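Local coordinates for protein putative acetyl xylan esterase (Cellvibrio japonicus, PDB 2W9X) that removes acetyl groups from plant cell wall polysaccharides, deacetylating xylan and, with a large preference, glucomannan, at residues 73-77 and 88-92; 112-116 and 171-177; 148-154 and 194-200; 160-165 and 329-335. All blocks are in the same frame, centred on the assembly; numbering follows the deposited sequence. Where two conformers were deposited one is given.

Interaction 1: 73-77 and 88-92; sequences DQNIF and VINKP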
loop_
_atom_site.group_PDB
_atom_site.type_symbol
_atom_site.label_atom_id
_atom_site.label_comp_id
_atom_site.label_asym_id
_atom_site.label_seq_id
_atom_site.Cartn_x
_atom_site.Cartn_y
_atom_site.Cartn_z
ATOM N N ASP B 73 -25.777 -3.538 32.591
ATOM C CA ASP B 73 -24.881 -3.779 33.726
ATOM C C ASP B 73 -23.582 -4.468 33.281
ATOM O O ASP B 73 -22.894 -5.095 34.086
ATOM C CB ASP B 73 -25.590 -4.603 34.819
ATOM C CG ASP B 73 -25.843 -6.054 34.403
ATOM O OD1 ASP B 73 -25.726 -6.379 33.200
ATOM O OD2 ASP B 73 -26.170 -6.876 35.292
ATOM N N GLN B 74 -23.260 -4.347 31.995
ATOM C CA GLN B 74 -22.119 -5.049 31.412
ATOM C C GLN B 74 -20.971 -4.115 31.057
ATOM O O GLN B 74 -19.826 -4.526 31.065
ATOM C CB GLN B 74 -22.553 -5.812 30.152
ATOM C CG GLN B 74 -23.511 -6.977 30.413
ATOM C CD GLN B 74 -22.871 -8.055 31.251
ATOM O OE1 GLN B 74 -21.821 -8.582 30.904
ATOM N NE2 GLN B 74 -23.498 -8.386 32.367
ATOM N N ASN B 75 -21.291 -2.863 30.740
ATOM C CA ASN B 75 -20.307 -1.912 30.228
ATOM C C ASN B 75 -19.983 -0.739 31.143
ATOM O O ASN B 75 -20.795 -0.337 31.971
ATOM C CB ASN B 75 -20.785 -1.355 28.887
ATOM C CG ASN B 75 -20.808 -2.398 27.811
ATOM O OD1 ASN B 75 -21.885 -2.832 27.362
ATOM N ND2 ASN B 75 -19.628 -2.837 27.397
ATOM N N ILE B 76 -18.779 -0.200 30.971
ATOM C CA ILE B 76 -18.462 1.146 31.428
ATOM C C ILE B 76 -18.635 2.049 30.207
ATOM O O ILE B 76 -18.291 1.657 29.083
ATOM C CB ILE B 76 -17.014 1.271 31.993
ATOM C CG1 ILE B 76 -16.708 0.160 33.008
ATOM C CG2 ILE B 76 -16.792 2.657 32.619
ATOM C CD1 ILE B 76 -15.234 0.128 33.511
ATOM N N PHE B 77 -19.182 3.245 30.435
ATOM C CA PHE B 77 -19.404 4.232 29.388
ATOM C C PHE B 77 -18.737 5.521 29.792
ATOM O O PHE B 77 -18.523 5.771 30.974
ATOM C CB PHE B 77 -20.906 4.568 29.243
ATOM C CG PHE B 77 -21.760 3.424 28.796
ATOM C CD1 PHE B 77 -22.039 3.238 27.442
ATOM C CD2 PHE B 77 -22.315 2.552 29.726
ATOM C CE1 PHE B 77 -22.847 2.181 27.017
ATOM C CE2 PHE B 77 -23.128 1.500 29.315
ATOM C CZ PHE B 77 -23.396 1.314 27.960
ATOM N N VAL B 88 -17.614 9.398 33.613
ATOM C CA VAL B 88 -17.682 7.929 33.638
ATOM C C VAL B 88 -19.038 7.417 34.155
ATOM O O VAL B 88 -19.514 7.838 35.217
ATOM C CB VAL B 88 -16.528 7.320 34.489
ATOM C CG1 VAL B 88 -16.666 5.810 34.618
ATOM C CG2 VAL B 88 -15.185 7.653 33.874
ATOM N N ILE B 89 -19.650 6.509 33.391
ATOM C CA ILE B 89 -20.854 5.798 33.824
ATOM C C ILE B 89 -20.574 4.293 33.824
ATOM O O ILE B 89 -20.442 3.663 32.772
ATOM C CB ILE B 89 -22.075 6.157 32.962
ATOM C CG1 ILE B 89 -22.274 7.679 32.930
ATOM C CG2 ILE B 89 -23.326 5.480 33.503
ATOM C CD1 ILE B 89 -23.112 8.168 31.756
ATOM N N ASN B 90 -20.489 3.733 35.024
ATOM C CA ASN B 90 -19.979 2.387 35.247
ATOM C C ASN B 90 -21.078 1.361 35.530
ATOM O O ASN B 90 -21.658 1.362 36.614
ATOM C CB ASN B 90 -18.974 2.437 36.412
ATOM C CG ASN B 90 -18.219 1.139 36.604
ATOM O OD1 ASN B 90 -18.803 0.056 36.613
ATOM N ND2 ASN B 90 -16.905 1.243 36.776
ATOM N N LYS B 91 -21.350 0.475 34.568
ATOM C CA LYS B 91 -22.424 -0.524 34.704
ATOM C C LYS B 91 -23.696 0.060 35.348
ATOM O O LYS B 91 -24.106 -0.373 36.434
ATOM C CB LYS B 91 -21.944 -1.734 35.503
ATOM C CG LYS B 91 -20.811 -2.479 34.866
ATOM C CD LYS B 91 -20.408 -3.661 35.713
ATOM C CE LYS B 91 -19.440 -4.527 34.952
ATOM N NZ LYS B 91 -19.124 -5.779 35.671
ATOM N N PRO B 92 -24.325 1.048 34.682
ATOM C CA PRO B 92 -25.500 1.727 35.241
ATOM C C PRO B 92 -26.675 0.787 35.551
ATOM O O PRO B 92 -27.478 1.078 36.434
ATOM C CB PRO B 92 -25.892 2.705 34.128
ATOM C CG PRO B 92 -25.302 2.107 32.878
ATOM C CD PRO B 92 -23.987 1.578 33.348
HETATM O O HOH W 1 -22.010 -6.924 36.201
#
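Phe77 pairs with Ile89 where strands 76-81 and 87-93 form the two arms of a beta hairpin in the N-terminal beta domain; Lys91 and Phe77 have the most surface buried. The pair is hydrogen-bonded: Phe77 N reaches Ile89 O at 2.7 Å, and Ile89 N bonds back to Phe77 O at 2.8 Å. At the adjoining position, Ile76 faces Asn90 as a non-hydrogen-bonded pair; its CG2 packs 3.7 Å from Val88 CG1 while CG1 and CD1 run alongside the Asn90 amide. The Phe77 ring lies on the other face of the sheet, with Ile89. Its CG stands beside the backbone N (chi1 -64°), which brings the CD2 edge to Pro92 CD at 4.1 Å; the ring also meets Phe70 of strand 67-72. Beyond the paired residues, Lys91 N still bonds to Asn75 O at 2.8 Å, although the chain has turned there into a left-handed conformation. From that turn the extended lysine chain runs over the backbone of Asp73, its CD 3.3 Å from Asp73 O. At its end a water accepts from Lys91 NZ at 3.1 Å and donates to Asp73 O at 2.9 Å.

Interaction 2: 112-116 and 171-177; sequences EKLTE and FKTTNSQ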
loop_
_atom_site.group_PDB
_atom_site.type_symbol
_atom_site.label_atom_id
_atom_site.label_comp_id
_atom_site.label_asym_id
_atom_site.label_seq_id
_atom_site.Cartn_x
_atom_site.Cartn_y
_atom_site.Cartn_z
ATOM N N GLU B 112 -20.478 7.039 24.881
ATOM C CA GLU B 112 -19.583 6.024 24.292
ATOM C C GLU B 112 -19.367 4.806 25.187
ATOM O O GLU B 112 -19.058 4.938 26.367
ATOM C CB GLU B 112 -18.206 6.632 23.950
ATOM C CG GLU B 112 -18.245 7.788 22.942
ATOM C CD GLU B 112 -16.905 8.459 22.711
ATOM O OE1 GLU B 112 -15.960 8.307 23.526
ATOM O OE2 GLU B 112 -16.796 9.158 21.688
ATOM N N LYS B 113 -19.504 3.619 24.603
ATOM C CA LYS B 113 -19.088 2.366 25.240
ATOM C C LYS B 113 -17.547 2.280 25.250
ATOM O O LYS B 113 -16.887 2.582 24.251
ATOM C CB LYS B 113 -19.712 1.184 24.494
ATOM C CG LYS B 113 -19.275 -0.211 24.910
ATOM C CD LYS B 113 -19.501 -1.148 23.723
ATOM C CE LYS B 113 -20.022 -2.512 24.119
ATOM N NZ LYS B 113 -18.965 -3.420 24.598
ATOM N N LEU B 114 -16.991 1.884 26.395
ATOM C CA LEU B 114 -15.536 1.821 26.591
ATOM C C LEU B 114 -15.043 0.386 26.605
ATOM O O LEU B 114 -13.972 0.084 26.105
ATOM C CB LEU B 114 -15.180 2.470 27.939
ATOM C CG LEU B 114 -14.942 3.969 28.058
ATOM C CD1 LEU B 114 -15.702 4.796 27.072
ATOM C CD2 LEU B 114 -15.121 4.466 29.485
ATOM N N THR B 115 -15.839 -0.497 27.193
ATOM C CA THR B 115 -15.396 -1.843 27.537
ATOM C C THR B 115 -15.771 -2.886 26.473
ATOM O O THR B 115 -16.562 -2.614 25.567
ATOM C CB THR B 115 -15.976 -2.265 28.886
ATOM O OG1 THR B 115 -17.370 -1.948 28.912
ATOM C CG2 THR B 115 -15.272 -1.541 30.044
ATOM N N GLU B 116 -15.167 -4.068 26.584
ATOM C CA GLU B 116 -15.423 -5.170 25.679
ATOM C C GLU B 116 -16.304 -6.197 26.370
ATOM O O GLU B 116 -16.091 -6.514 27.550
ATOM C CB GLU B 116 -14.119 -5.841 25.242
ATOM C CG GLU B 116 -14.352 -7.002 24.275
ATOM C CD GLU B 116 -13.084 -7.667 23.789
ATOM O OE1 GLU B 116 -12.083 -7.731 24.538
ATOM O OE2 GLU B 116 -13.096 -8.152 22.641
ATOM N N PHE B 171 -10.830 -5.957 32.449
ATOM C CA PHE B 171 -12.103 -5.386 32.030
ATOM C C PHE B 171 -12.147 -3.856 32.230
ATOM O O PHE B 171 -12.486 -3.126 31.289
ATOM C CB PHE B 171 -13.283 -6.084 32.741
ATOM C CG PHE B 171 -14.585 -5.351 32.607
ATOM C CD1 PHE B 171 -15.360 -5.493 31.461
ATOM C CD2 PHE B 171 -15.025 -4.494 33.623
ATOM C CE1 PHE B 171 -16.570 -4.796 31.331
ATOM C CE2 PHE B 171 -16.219 -3.787 33.501
ATOM C CZ PHE B 171 -16.999 -3.943 32.352
ATOM N N LYS B 172 -11.802 -3.393 33.441
ATOM C CA LYS B 172 -11.822 -1.961 33.811
ATOM C C LYS B 172 -10.870 -1.087 33.003
ATOM O O LYS B 172 -11.169 0.082 32.729
ATOM C CB LYS B 172 -11.441 -1.755 35.293
ATOM C CG LYS B 172 -12.492 -2.093 36.316
ATOM C CD LYS B 172 -11.983 -1.700 37.708
ATOM N N THR B 173 -9.703 -1.630 32.672
ATOM C CA THR B 173 -8.656 -0.840 32.052
ATOM C C THR B 173 -8.757 -0.835 30.528
ATOM O O THR B 173 -8.008 -0.132 29.851
ATOM C CB THR B 173 -7.249 -1.277 32.527
ATOM O OG1 THR B 173 -7.052 -2.677 32.269
ATOM C CG2 THR B 173 -7.061 -0.985 34.025
ATOM N N THR B 174 -9.703 -1.595 29.989
ATOM C CA THR B 174 -9.920 -1.639 28.543
ATOM C C THR B 174 -10.781 -0.432 28.141
ATOM O O THR B 174 -11.929 -0.301 28.577
ATOM C CB THR B 174 -10.523 -3.010 28.076
ATOM O OG1 THR B 174 -9.599 -4.071 28.355
ATOM C CG2 THR B 174 -10.838 -3.006 26.575
ATOM N N ASN B 175 -10.203 0.473 27.350
ATOM C CA ASN B 175 -10.946 1.634 26.861
ATOM C C ASN B 175 -10.864 1.706 25.340
ATOM O O ASN B 175 -9.881 2.220 24.772
ATOM C CB ASN B 175 -10.447 2.931 27.506
ATOM C CG ASN B 175 -11.314 4.140 27.150
ATOM O OD1 ASN B 175 -11.927 4.194 26.087
ATOM N ND2 ASN B 175 -11.343 5.126 28.040
ATOM N N SER B 176 -11.914 1.212 24.684
ATOM C CA SER B 176 -11.923 1.122 23.237
ATOM C C SER B 176 -11.844 2.482 22.548
ATOM O O SER B 176 -11.352 2.579 21.427
ATOM C CB SER B 176 -13.161 0.351 22.760
ATOM O OG SER B 176 -13.044 -1.024 23.105
ATOM N N GLN B 177 -12.336 3.520 23.221
ATOM C CA GLN B 177 -12.405 4.855 22.646
ATOM C C GLN B 177 -11.037 5.528 22.619
ATOM O O GLN B 177 -10.839 6.539 21.927
ATOM C CB GLN B 177 -13.411 5.724 23.411
ATOM C CG GLN B 177 -14.848 5.189 23.420
ATOM C CD GLN B 177 -15.456 5.024 22.031
ATOM O OE1 GLN B 177 -16.471 4.354 21.877
ATOM N NE2 GLN B 177 -14.854 5.640 21.028
HETATM O O HOH W 2 -13.340 -4.396 28.899
#
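A buried junction between the two parts of the enzyme brings Leu114 and Thr115, just past the end of strand 108-113 in the N-terminal beta domain, against Phe171, on helix 167-173 of the esterase domain, and Asn175, just after it. One direct backbone bond spans it: Ser176 N to Leu114 O, 2.7 Å, nearly straight and on a carbonyl lone pair. Leu114 sets its CG against the side-chain amide of Asn175, 3.6 Å from OD1. That oxygen also accepts from Gln177 N, closing an Asx turn that fixes the amide. Thr115 lays CG2 over one face of the Phe171 ring, 4.0 Å from the centroid and offset toward the rim; the ring gets there because CG of Phe171 is anti to its backbone N (chi1 167°). Nearby, a water accepts from Glu116 N and donates to Phe171 O. At the other end the Glu112 carboxylate and Gln177 amide are stacked, their planes 25° apart. Glu112 is also held by salt bridges to Arg78, Arg110 and Lys186, which would probably favour its charged form. Glu112 thus draws partners from both domains, and Glu116 OE1 crosses to bond Ser198, near Ser151, the inferred nucleophile.

Interaction 3: 148-154 and 194-200; sequences IGDSFTV and INASSGF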
loop_
_atom_site.group_PDB
_atom_site.type_symbol
_atom_site.label_atom_id
_atom_site.label_comp_id
_atom_site.label_asym_id
_atom_site.label_seq_id
_atom_site.Cartn_x
_atom_site.Cartn_y
_atom_site.Cartn_z
ATOM N N ILE B 148 -11.425 -3.589 11.774
ATOM C CA ILE B 148 -11.694 -5.007 11.992
ATOM C C ILE B 148 -10.444 -5.581 12.626
ATOM O O ILE B 148 -9.327 -5.318 12.161
ATOM C CB ILE B 148 -12.008 -5.755 10.666
ATOM C CG1 ILE B 148 -13.136 -5.053 9.878
ATOM C CG2 ILE B 148 -12.372 -7.200 10.960
ATOM C CD1 ILE B 148 -13.408 -5.669 8.466
ATOM N N GLY B 149 -10.603 -6.353 13.697
ATOM C CA GLY B 149 -9.410 -6.852 14.370
ATOM C C GLY B 149 -9.593 -7.652 15.633
ATOM O O GLY B 149 -10.638 -8.256 15.854
ATOM N N ASP B 150 -8.537 -7.646 16.443
ATOM C CA ASP B 150 -8.390 -8.478 17.620
ATOM C C ASP B 150 -8.201 -7.588 18.844
ATOM O O ASP B 150 -8.686 -6.469 18.840
ATOM C CB ASP B 150 -7.215 -9.472 17.445
ATOM C CG ASP B 150 -5.878 -8.790 17.102
ATOM O OD1 ASP B 150 -5.701 -7.559 17.349
ATOM O OD2 ASP B 150 -4.992 -9.519 16.558
ATOM N N SER B 151 -7.504 -8.081 19.872
ATOM C CA SER B 151 -7.261 -7.337 21.126
ATOM C C SER B 151 -6.633 -5.965 20.913
ATOM O O SER B 151 -6.971 -5.000 21.600
ATOM C CB SER B 151 -6.346 -8.125 22.067
ATOM O OG SER B 151 -6.814 -9.440 22.259
ATOM N N PHE B 152 -5.684 -5.894 19.979
ATOM C CA PHE B 152 -5.033 -4.606 19.670
ATOM C C PHE B 152 -6.066 -3.590 19.196
ATOM O O PHE B 152 -6.059 -2.442 19.623
ATOM C CB PHE B 152 -3.962 -4.772 18.585
ATOM C CG PHE B 152 -2.802 -5.643 18.973
ATOM C CD1 PHE B 152 -2.585 -6.037 20.292
ATOM C CD2 PHE B 152 -1.882 -6.046 18.000
ATOM C CE1 PHE B 152 -1.477 -6.841 20.635
ATOM C CE2 PHE B 152 -0.768 -6.845 18.339
ATOM C CZ PHE B 152 -0.566 -7.227 19.653
ATOM N N THR B 153 -6.987 -4.021 18.333
ATOM C CA THR B 153 -8.032 -3.116 17.824
ATOM C C THR B 153 -9.078 -2.737 18.893
ATOM O O THR B 153 -9.528 -1.574 18.949
ATOM C CB THR B 153 -8.703 -3.709 16.543
ATOM O OG1 THR B 153 -7.715 -3.862 15.516
ATOM C CG2 THR B 153 -9.802 -2.810 16.039
ATOM N N VAL B 154 -9.454 -3.708 19.727
ATOM C CA VAL B 154 -10.342 -3.481 20.886
ATOM C C VAL B 154 -9.780 -2.428 21.869
ATOM O O VAL B 154 -10.533 -1.643 22.446
ATOM C CB VAL B 154 -10.571 -4.794 21.687
ATOM C CG1 VAL B 154 -11.295 -4.525 23.012
ATOM C CG2 VAL B 154 -11.331 -5.869 20.852
ATOM N N ILE B 194 -16.040 -0.497 15.099
ATOM C CA ILE B 194 -14.877 -1.256 15.583
ATOM C C ILE B 194 -15.318 -2.703 15.772
ATOM O O ILE B 194 -15.740 -3.113 16.847
ATOM C CB ILE B 194 -14.274 -0.687 16.903
ATOM C CG1 ILE B 194 -14.100 0.845 16.834
ATOM C CG2 ILE B 194 -12.964 -1.409 17.268
ATOM C CD1 ILE B 194 -13.101 1.355 15.759
ATOM N N ASN B 195 -15.219 -3.478 14.705
ATOM C CA ASN B 195 -15.612 -4.874 14.755
ATOM C C ASN B 195 -14.400 -5.741 15.058
ATOM O O ASN B 195 -13.771 -6.321 14.170
ATOM C CB ASN B 195 -16.314 -5.246 13.456
ATOM C CG ASN B 195 -17.577 -4.443 13.259
ATOM O OD1 ASN B 195 -18.339 -4.224 14.213
ATOM N ND2 ASN B 195 -17.799 -3.969 12.038
ATOM N N ALA B 196 -14.068 -5.780 16.340
ATOM C CA ALA B 196 -12.913 -6.491 16.836
ATOM C C ALA B 196 -13.308 -7.303 18.060
ATOM O O ALA B 196 -14.221 -6.939 18.774
ATOM C CB ALA B 196 -11.802 -5.495 17.204
ATOM N N SER B 197 -12.578 -8.382 18.316
ATOM C CA SER B 197 -12.832 -9.220 19.471
ATOM C C SER B 197 -11.505 -9.815 19.876
ATOM O O SER B 197 -10.764 -10.279 19.015
ATOM C CB SER B 197 -13.827 -10.335 19.096
ATOM O OG SER B 197 -14.253 -11.037 20.246
ATOM N N SER B 198 -11.198 -9.775 21.173
ATOM C CA SER B 198 -9.883 -10.161 21.681
ATOM C C SER B 198 -9.581 -11.649 21.542
ATOM O O SER B 198 -10.424 -12.483 21.844
ATOM C CB SER B 198 -9.722 -9.751 23.156
ATOM O OG SER B 198 -9.753 -8.347 23.314
ATOM N N GLY B 199 -8.361 -11.965 21.108
ATOM C CA GLY B 199 -7.908 -13.354 21.005
ATOM C C GLY B 199 -8.122 -13.999 19.642
ATOM O O GLY B 199 -7.632 -15.108 19.391
ATOM N N PHE B 200 -8.821 -13.305 18.745
ATOM C CA PHE B 200 -9.269 -13.943 17.493
ATOM C C PHE B 200 -8.325 -13.666 16.313
ATOM O O PHE B 200 -7.645 -12.633 16.266
ATOM C CB PHE B 200 -10.734 -13.587 17.149
ATOM C CG PHE B 200 -11.761 -14.287 18.028
ATOM C CD1 PHE B 200 -12.207 -15.570 17.719
ATOM C CD2 PHE B 200 -12.274 -13.649 19.178
ATOM C CE1 PHE B 200 -13.148 -16.228 18.536
ATOM C CE2 PHE B 200 -13.203 -14.282 19.999
ATOM C CZ PHE B 200 -13.652 -15.579 19.676
HETATM O O HOH W 3 -5.206 -11.799 15.258
HETATM O O HOH W 4 -5.781 -10.579 20.287
#
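Ile148 pairs with Asn195 and Gly149 with Ala196, in parallel, where strands 144-149 and 191-196 end at the active site of this SGNH-type hydrolase. Two backbone bonds join them: Gly149 N to Asn195 O at 3.2 Å, and Ser197 N to Gly149 O at 3.1 Å. CA-H...O contacts extend the pairing, one of them from Asp150 CA to Ser197 O.

Apolar packing fills the angle between helix and strand. Ala196 CB is met by Thr153 CG2 at 3.5 Å and by Val154 CG2 at 3.7 Å, and Ile194 CG2 also touches the threonine methyl. Thr153 presents that methyl because CG2 is anti to the backbone N.

The polar contacts gather at the helix start. Asp150 is the N-cap, its OD1 accepting from Phe152 N at 3.1 Å; a water lies between OD2 and Phe200 O. Ser151, the inferred nucleophile, was modelled in two conformers; in one of them OG lies 3.2 Å from Gly199 N. A second water accepts from that amide at 3.0 Å. Gly199 is probably part of the oxyanion hole, as in relatives, with Asn247. It sits within the type II turn from Ser197 to Phe200, and its carbonyl O bonds a glycerol probably left from the crystallisation liquor.

Strand 144-149 runs between 191-196 and 239-243 in the parallel sheet, while helix 246-249 flanks Asp150 and helix 215-218 packs on Phe200.

Interaction 4: 160-165 and 329-335; sequences SPSREC and DYSGCHW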
loop_
_atom_site.group_PDB
_atom_site.type_symbol
_atom_site.label_atom_id
_atom_site.label_comp_id
_atom_site.label_asym_id
_atom_site.label_seq_id
_atom_site.Cartn_x
_atom_site.Cartn_y
_atom_site.Cartn_z
ATOM N N SER B 160 -4.211 0.353 31.405
ATOM C CA SER B 160 -3.624 -0.223 32.614
ATOM C C SER B 160 -2.197 0.276 32.783
ATOM O O SER B 160 -1.422 0.249 31.819
ATOM C CB SER B 160 -3.617 -1.748 32.559
ATOM O OG SER B 160 -3.009 -2.268 33.733
ATOM N N PRO B 161 -1.848 0.735 34.006
ATOM C CA PRO B 161 -0.482 1.144 34.356
ATOM C C PRO B 161 0.421 -0.078 34.553
ATOM O O PRO B 161 1.651 0.049 34.613
ATOM C CB PRO B 161 -0.680 1.871 35.679
ATOM C CG PRO B 161 -1.861 1.179 36.302
ATOM C CD PRO B 161 -2.774 0.887 35.145
ATOM N N SER B 162 -0.213 -1.251 34.632
ATOM C CA SER B 162 0.449 -2.510 34.961
ATOM C C SER B 162 0.197 -3.589 33.906
ATOM O O SER B 162 -0.898 -3.690 33.323
ATOM C CB SER B 162 -0.025 -3.008 36.333
ATOM O OG SER B 162 0.531 -4.280 36.621
ATOM N N ARG B 163 1.217 -4.411 33.682
ATOM C CA ARG B 163 1.100 -5.519 32.745
ATOM C C ARG B 163 0.501 -6.744 33.422
ATOM O O ARG B 163 0.126 -7.699 32.748
ATOM C CB ARG B 163 2.463 -5.847 32.144
ATOM C CG ARG B 163 2.992 -4.783 31.206
ATOM C CD ARG B 163 4.222 -5.307 30.469
ATOM N NE ARG B 163 4.798 -4.349 29.520
ATOM C CZ ARG B 163 5.897 -3.629 29.740
ATOM N NH1 ARG B 163 6.555 -3.718 30.891
ATOM N NH2 ARG B 163 6.340 -2.803 28.804
ATOM N N GLU B 164 0.446 -6.721 34.756
ATOM C CA GLU B 164 -0.252 -7.742 35.523
ATOM C C GLU B 164 -1.668 -7.238 35.785
ATOM O O GLU B 164 -1.860 -6.180 36.375
ATOM C CB GLU B 164 0.471 -8.028 36.845
ATOM N N CYS B 165 -2.656 -7.987 35.300
ATOM C CA CYS B 165 -4.053 -7.623 35.459
ATOM C C CYS B 165 -4.861 -8.878 35.683
ATOM O O CYS B 165 -4.799 -9.813 34.882
ATOM C CB CYS B 165 -4.589 -6.936 34.197
ATOM S SG CYS B 165 -3.626 -5.542 33.601
ATOM N N ASP B 329 5.607 0.287 23.190
ATOM C CA ASP B 329 6.093 -0.147 24.510
ATOM C C ASP B 329 5.329 -1.331 25.106
ATOM O O ASP B 329 5.808 -1.945 26.058
ATOM C CB ASP B 329 6.202 1.006 25.520
ATOM C CG ASP B 329 4.863 1.700 25.813
ATOM O OD1 ASP B 329 3.769 1.094 25.789
ATOM O OD2 ASP B 329 4.926 2.894 26.129
ATOM N N TYR B 330 4.158 -1.645 24.549
ATOM C CA TYR B 330 3.339 -2.755 25.045
ATOM C C TYR B 330 3.214 -2.799 26.592
ATOM O O TYR B 330 3.279 -3.880 27.192
ATOM C CB TYR B 330 3.850 -4.106 24.515
ATOM C CG TYR B 330 3.810 -4.247 23.004
ATOM C CD1 TYR B 330 2.615 -4.571 22.344
ATOM C CD2 TYR B 330 4.968 -4.076 22.235
ATOM C CE1 TYR B 330 2.563 -4.728 20.940
ATOM C CE2 TYR B 330 4.922 -4.227 20.825
ATOM C CZ TYR B 330 3.713 -4.543 20.196
ATOM O OH TYR B 330 3.647 -4.697 18.811
ATOM N N SER B 331 2.978 -1.643 27.219
ATOM C CA SER B 331 2.894 -1.570 28.688
ATOM C C SER B 331 1.486 -1.787 29.273
ATOM O O SER B 331 1.317 -1.710 30.481
ATOM C CB SER B 331 3.505 -0.253 29.208
ATOM O OG SER B 331 2.636 0.822 28.910
ATOM N N GLY B 332 0.497 -2.077 28.420
ATOM C CA GLY B 332 -0.855 -2.411 28.882
ATOM C C GLY B 332 -0.950 -3.849 29.347
ATOM O O GLY B 332 0.044 -4.572 29.303
ATOM N N CYS B 333 -2.140 -4.279 29.776
ATOM C CA CYS B 333 -2.282 -5.629 30.350
ATOM C C CYS B 333 -1.673 -6.693 29.444
ATOM O O CYS B 333 -1.939 -6.720 28.247
ATOM C CB CYS B 333 -3.743 -6.000 30.595
ATOM S SG CYS B 333 -4.571 -5.067 31.871
ATOM N N HIS B 334 -0.882 -7.579 30.052
ATOM C CA HIS B 334 -0.321 -8.746 29.368
ATOM C C HIS B 334 0.446 -8.369 28.109
ATOM O O HIS B 334 0.278 -9.003 27.065
ATOM C CB HIS B 334 -1.425 -9.775 29.065
ATOM C CG HIS B 334 -2.301 -10.069 30.247
ATOM N ND1 HIS B 334 -3.660 -10.261 30.135
ATOM C CD2 HIS B 334 -2.011 -10.186 31.566
ATOM C CE1 HIS B 334 -4.175 -10.485 31.334
ATOM N NE2 HIS B 334 -3.195 -10.439 32.222
ATOM N N TRP B 335 1.285 -7.332 28.218
ATOM C CA TRP B 335 2.126 -6.885 27.096
ATOM C C TRP B 335 1.291 -6.505 25.840
ATOM O O TRP B 335 1.665 -6.829 24.711
ATOM C CB TRP B 335 3.246 -7.911 26.778
ATOM C CG TRP B 335 4.236 -8.050 27.950
ATOM C CD1 TRP B 335 4.076 -8.822 29.067
ATOM C CD2 TRP B 335 5.475 -7.348 28.121
ATOM N NE1 TRP B 335 5.143 -8.647 29.926
ATOM C CE2 TRP B 335 6.022 -7.757 29.363
ATOM C CE3 TRP B 335 6.182 -6.419 27.340
ATOM C CZ2 TRP B 335 7.239 -7.248 29.858
ATOM C CZ3 TRP B 335 7.390 -5.926 27.815
ATOM C CH2 TRP B 335 7.905 -6.332 29.075
HETATM O O HOH W 5 0.733 1.510 30.825
HETATM O O HOH W 6 3.203 -1.174 32.684
HETATM O O HOH W 7 -1.829 -10.691 34.845
#
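Arg163 and Trp335 stack where two surface loops meet, one leading into helix 167-173 and the other following strand 320-325. The arginine chain is extended from CG to NE, which lays both its CD and its guanidinium on a single indole face. CD sits 3.3 Å from the centroid of the five-membered ring; CZ lies 3.5 Å from that of the six-membered ring, a cation-pi contact with planes only 6° apart. Across the opposite guanidinium face is Ser331 CB. Two carbonyls meet the edge in plane: NE donates to Tyr330 O at 2.8 Å, almost straight, and NH2 to Asp329 O at 2.9 Å, the latter nearly along the C=O axis. The group is thereby fixed in its rotation.

The loops are also joined covalently. Cys165 and Cys333 both place SG beside the backbone N, and their disulfide has a chi3 of -91°, close to the relaxed right angle. Ser160 CB packs 3.5 Å from Cys333 SG.

Next along the chain, His334 N bonds to Arg163 O at 2.9 Å. Its ring swings back so that NE2 donates to Cys165 O at 3.2 Å, on a lone pair, while ND1 bonds to Tyr156.

A disulfide, a stacked cation and several hydrogen bonds therefore tie down the backbone just before His336, the histidine inferred to activate the nucleophile; His336 ND1 is itself hydrogen-bonded to His334 O.

Overall arrangement
Interaction 1 closes first along the chain, entirely within the N-terminal beta domain; the segments of interactions 2, 3 and 4 alternate. Interactions 1 and 2 have centres about 9 Å apart and share a sheet, where strands 76-81 and 108-113 are neighbours. Interaction 2 bridges to the esterase domain: about 12 Å from the centre of interaction 3, it touches it through Glu116 with Ser198 and Ser176 with Val154. Interaction 4, centred about 17 Å from interaction 3, packs Tyr330 on its Phe152, and Ser160 and Cys333 on Thr173 of interaction 2. The beta domain thus joins the region of the inferred nucleophile Ser151, and His336, inferred to activate it, directly follows segment 329-335.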